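N-terminal domain of PorA (28-171) (Porphyromonas gingivalis ATCC 33277, PDB 6KJK) is the N-terminal domain of a type IX secretion system cargo protein that influences PorXY-SigP signalling, and folds as an all-beta unit. Local coordinates at residues 30-35 against 96-101; 48-53 against 83-88. One frame throughout, in Å; residues are numbered along the deposited sequence. Where two conformers were deposited one is given.

Contact 1: residues 30-35 against 96-101; sequences GTEEMK and YTFPVS
The phenyl ring of F98 is engaged from two directions by strand 31-35. Over one face lies the CB methylene of E32, 3.9 Å from the ring centroid and 25° off its normal, a CH-pi contact displaced toward the rim. At the edge, in the ring plane, M34 SD stands 3.6 Å from F98 CZ, making a Met-aromatic contact. The Y96 ring takes F98 CD2 over one of its faces, again near the rim. These groups share the inward face of an antiparallel strand pair in the larger sheet of a two-sheeted beta domain, where M34 and Y96 reach F131, and M34 also Y133, on strand 125-133 of the other sheet. With CG lodged between the backbone N and the carbonyl carbon (chi1 52°), F98 carries its ring toward the neighbouring strand, one face against E32 CB.

The E32 chain bends at chi2 and brings its carboxylate past V100, whose CG2 lies 3.4 Å from E32 OE2. This buried acid is gripped by two hydroxyls, those of Y133 at OE2 and T27 at OE1, which would fix its rotation and probably steady its charge. On the outer face E33 and T97 run side by side, E33 CG meeting T97 CG2 at 3.7 Å.

E32 pairs with F98, and M34 with Y96, as hydrogen-bonded pairs; E33 with T97 is a non-hydrogen-bonded pair. E32 N to F98 O is short, at 2.7 Å, while the return bond from F98 N to E32 O is longer and more bent. E32 O also receives the CA-H of T97. Beyond the strand ends, V100 N bonds to G30 O at 3.0 Å, its hydrogen aimed almost straight (177°) but arriving from above the carbonyl plane.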
# COMPACT_ATOMS: atom_id res chain seq x y z
N GLY A 30 -7.25 -22.65 -0.23
CA GLY A 30 -7.31 -22.35 -1.64
C GLY A 30 -7.16 -20.89 -2.01
O GLY A 30 -7.29 -20.54 -3.19
N THR A 31 -6.87 -20.02 -1.03
CA THR A 31 -6.65 -18.60 -1.26
C THR A 31 -5.22 -18.22 -0.87
O THR A 31 -4.71 -18.67 0.16
CB THR A 31 -7.65 -17.78 -0.45
OG1 THR A 31 -8.97 -18.04 -0.93
CG2 THR A 31 -7.36 -16.29 -0.57
N GLU A 32 -4.57 -17.42 -1.72
CA GLU A 32 -3.23 -16.90 -1.47
C GLU A 32 -3.33 -15.50 -0.87
O GLU A 32 -4.25 -14.74 -1.20
CB GLU A 32 -2.44 -16.78 -2.77
CG GLU A 32 -2.42 -18.06 -3.62
CD GLU A 32 -1.49 -19.14 -3.06
OE1 GLU A 32 -1.29 -19.18 -1.83
OE2 GLU A 32 -0.97 -19.94 -3.87
N GLU A 33 -2.36 -15.15 -0.03
CA GLU A 33 -2.28 -13.80 0.51
C GLU A 33 -0.86 -13.30 0.34
O GLU A 33 0.10 -14.02 0.66
CB GLU A 33 -2.69 -13.73 1.98
CG GLU A 33 -2.77 -12.30 2.51
CD GLU A 33 -3.06 -12.22 3.99
OE1 GLU A 33 -2.11 -11.96 4.77
OE2 GLU A 33 -4.24 -12.39 4.37
N MET A 34 -0.71 -12.07 -0.17
CA MET A 34 0.56 -11.38 -0.24
C MET A 34 0.41 -10.06 0.50
O MET A 34 -0.68 -9.47 0.52
CB MET A 34 0.96 -11.13 -1.69
CG MET A 34 1.02 -12.45 -2.45
SD MET A 34 1.51 -12.32 -4.17
CE MET A 34 3.26 -11.99 -3.97
N LYS A 35 1.48 -9.59 1.14
CA LYS A 35 1.35 -8.40 1.97
C LYS A 35 2.52 -7.46 1.80
O LYS A 35 3.68 -7.87 1.91
CB LYS A 35 1.22 -8.80 3.43
CG LYS A 35 1.08 -7.63 4.37
CD LYS A 35 1.09 -8.17 5.79
CE LYS A 35 0.12 -7.45 6.68
NZ LYS A 35 0.58 -7.45 8.11
N TYR A 96 -3.12 -8.43 -0.45
CA TYR A 96 -3.72 -8.80 -1.73
C TYR A 96 -4.00 -10.28 -1.64
O TYR A 96 -3.09 -11.07 -1.37
CB TYR A 96 -2.72 -8.49 -2.83
CG TYR A 96 -3.14 -8.91 -4.23
CD1 TYR A 96 -4.45 -8.75 -4.70
CD2 TYR A 96 -2.21 -9.46 -5.07
CE1 TYR A 96 -4.80 -9.15 -5.97
CE2 TYR A 96 -2.55 -9.86 -6.37
CZ TYR A 96 -3.86 -9.69 -6.81
OH TYR A 96 -4.26 -10.06 -8.09
N THR A 97 -5.26 -10.67 -1.86
CA THR A 97 -5.67 -12.06 -1.71
C THR A 97 -6.34 -12.50 -3.00
O THR A 97 -7.00 -11.70 -3.67
CB THR A 97 -6.64 -12.21 -0.56
OG1 THR A 97 -7.71 -11.30 -0.73
CG2 THR A 97 -5.96 -11.87 0.73
N PHE A 98 -6.13 -13.75 -3.39
CA PHE A 98 -6.58 -14.20 -4.70
C PHE A 98 -6.48 -15.71 -4.75
O PHE A 98 -5.86 -16.32 -3.87
CB PHE A 98 -5.73 -13.57 -5.83
CG PHE A 98 -4.24 -13.75 -5.62
CD1 PHE A 98 -3.58 -14.87 -6.11
CD2 PHE A 98 -3.52 -12.81 -4.92
CE1 PHE A 98 -2.22 -15.05 -5.88
CE2 PHE A 98 -2.16 -12.97 -4.68
CZ PHE A 98 -1.51 -14.09 -5.16
N PRO A 99 -7.10 -16.34 -5.74
CA PRO A 99 -7.11 -17.81 -5.79
C PRO A 99 -5.73 -18.40 -6.06
O PRO A 99 -4.94 -17.87 -6.83
CB PRO A 99 -8.08 -18.12 -6.94
CG PRO A 99 -8.94 -16.92 -7.05
CD PRO A 99 -8.01 -15.76 -6.74
N VAL A 100 -5.47 -19.55 -5.42
CA VAL A 100 -4.33 -20.37 -5.80
C VAL A 100 -4.44 -20.69 -7.28
O VAL A 100 -5.52 -21.00 -7.80
CB VAL A 100 -4.30 -21.65 -4.96
CG1 VAL A 100 -3.25 -22.62 -5.49
CG2 VAL A 100 -4.06 -21.33 -3.51
N SER A 101 -3.30 -20.60 -7.98
CA SER A 101 -3.22 -20.95 -9.39
C SER A 101 -1.84 -21.53 -9.66
O SER A 101 -0.88 -21.23 -8.95
CB SER A 101 -3.45 -19.72 -10.29
OG SER A 101 -3.29 -20.04 -11.66

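Contact 2: residues 48-53 against 83-88; sequences INVIGK and VEVGGE
I48 and V50 exchange main-chain hydrogen bonds with V85 and V83, so that four donors and four acceptors are paired across these two hydrogen-bonded pairs. V50 N to V83 O and V83 N to V50 O are both 2.8 Å; V85 N reaches I48 O at 2.9 Å, and I48 N reaches V85 O at a longer 3.2 Å. That last acceptor has a second donor in the ND2 of N42. I48 O and V83 O each also receive a CA-H contact, from E84 and N49 respectively.

Between the two pairs, N49 faces E84 in a non-hydrogen-bonded pair. CG of N49 sits beside its own backbone N (chi1 -74°), which turns the amide toward the neighbouring strand, and OD1 comes within 2.7 Å of E84 OE1 with amide and carboxylate nearly coplanar. The other end of the amide, ND2, is satisfied by the carboxylate of E116. On the opposite face I48 and V85 lie side by side, and V50 and V83 both touch F69 of strand 64-69, which belongs to the other sheet.

Beyond V50, G52 N is bonded to the S80 hydroxyl; along the other margin N49 and I51 make backbone hydrogen bonds to E116 and F114. Strand 48-58 is thus held along both its margins, and the short strand 83-85, crossing at 128°, forms a strongly twisted antiparallel edge of the five-stranded mixed sheet.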
# COMPACT_ATOMS: atom_id res chain seq x y z
N ILE A 48 1.09 16.61 10.59
CA ILE A 48 0.26 16.89 9.43
C ILE A 48 -0.83 15.83 9.36
O ILE A 48 -0.61 14.66 9.67
CB ILE A 48 1.11 16.93 8.13
CG1 ILE A 48 0.28 17.30 6.91
CG2 ILE A 48 1.85 15.64 7.89
CD1 ILE A 48 1.15 17.42 5.66
N ASN A 49 -2.02 16.25 8.95
CA ASN A 49 -3.11 15.33 8.71
C ASN A 49 -3.11 14.91 7.26
O ASN A 49 -3.07 15.76 6.36
CB ASN A 49 -4.45 15.99 9.05
CG ASN A 49 -4.68 16.12 10.55
OD1 ASN A 49 -3.89 15.64 11.34
ND2 ASN A 49 -5.79 16.72 10.93
N VAL A 50 -3.15 13.61 7.03
CA VAL A 50 -3.10 13.06 5.68
C VAL A 50 -4.21 12.03 5.50
O VAL A 50 -4.81 11.52 6.45
CB VAL A 50 -1.73 12.45 5.35
CG1 VAL A 50 -0.63 13.48 5.53
CG2 VAL A 50 -1.43 11.27 6.25
N ILE A 51 -4.46 11.69 4.23
CA ILE A 51 -5.30 10.55 3.87
C ILE A 51 -4.48 9.67 2.94
O ILE A 51 -3.76 10.20 2.07
CB ILE A 51 -6.59 11.00 3.18
CG1 ILE A 51 -7.46 11.82 4.12
CG2 ILE A 51 -7.38 9.83 2.64
CD1 ILE A 51 -8.55 12.58 3.38
N GLY A 52 -4.57 8.37 3.12
CA GLY A 52 -3.90 7.41 2.24
C GLY A 52 -4.91 6.83 1.25
O GLY A 52 -6.04 6.52 1.63
N LYS A 53 -4.51 6.75 -0.01
CA LYS A 53 -5.40 6.27 -1.06
C LYS A 53 -4.69 5.27 -1.95
O LYS A 53 -3.55 5.50 -2.38
CB LYS A 53 -5.92 7.41 -1.95
CG LYS A 53 -6.65 8.50 -1.20
CD LYS A 53 -7.43 9.37 -2.15
CE LYS A 53 -8.02 10.57 -1.41
NZ LYS A 53 -8.91 11.38 -2.30
N VAL A 83 -5.44 10.62 9.04
CA VAL A 83 -4.45 10.18 10.02
C VAL A 83 -3.50 11.34 10.27
O VAL A 83 -3.08 12.01 9.32
CB VAL A 83 -3.66 8.97 9.51
CG1 VAL A 83 -2.58 8.54 10.54
CG2 VAL A 83 -4.59 7.82 9.22
N GLU A 84 -3.17 11.60 11.53
CA GLU A 84 -2.20 12.63 11.90
C GLU A 84 -0.83 11.97 12.06
O GLU A 84 -0.62 11.24 13.04
CB GLU A 84 -2.60 13.27 13.23
CG GLU A 84 -1.76 14.49 13.59
CD GLU A 84 -2.54 15.51 14.45
OE1 GLU A 84 -3.57 16.10 13.98
OE2 GLU A 84 -2.13 15.72 15.61
N VAL A 85 0.12 12.34 11.18
CA VAL A 85 1.42 11.67 11.12
C VAL A 85 2.51 12.61 11.62
O VAL A 85 2.47 13.82 11.39
CB VAL A 85 1.77 11.13 9.72
CG1 VAL A 85 0.86 9.97 9.34
CG2 VAL A 85 1.70 12.24 8.69
N GLY A 86 3.50 12.00 12.28
CA GLY A 86 4.69 12.68 12.75
C GLY A 86 5.94 11.84 12.50
O GLY A 86 5.99 10.97 11.61
N GLY A 87 6.99 12.11 13.30
CA GLY A 87 8.30 11.56 12.99
C GLY A 87 8.43 10.08 13.29
O GLY A 87 9.30 9.42 12.70
N GLU A 88 7.64 9.56 14.21
CA GLU A 88 7.74 8.14 14.50
C GLU A 88 7.06 7.30 13.43
O GLU A 88 7.46 6.16 13.20
CB GLU A 88 7.14 7.85 15.86
CG GLU A 88 7.98 8.42 16.97
CD GLU A 88 7.34 8.25 18.32
OE1 GLU A 88 7.74 7.33 19.07
OE2 GLU A 88 6.43 9.04 18.64

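Both contacts are antiparallel strand pairings, but each belongs to a different sheet, and they lie on opposite sides of the domain's centre, their own centres 29 Å apart. Contact 2 is nested in the loop closed by contact 1: strand 31-42 leads on to strand 48-58, and strand 83-85 to strand 90-99. Each is partly buried, with one face turned toward the facing sheet. The inner face of contact 1 is aromatic, with one methionine sulfur at a ring edge, and includes the carboxylate of buried E32, whereas that of contact 2 is aliphatic. Contact 1 buries more surface, 506 against 310 Å², with four bridged residue pairs against three.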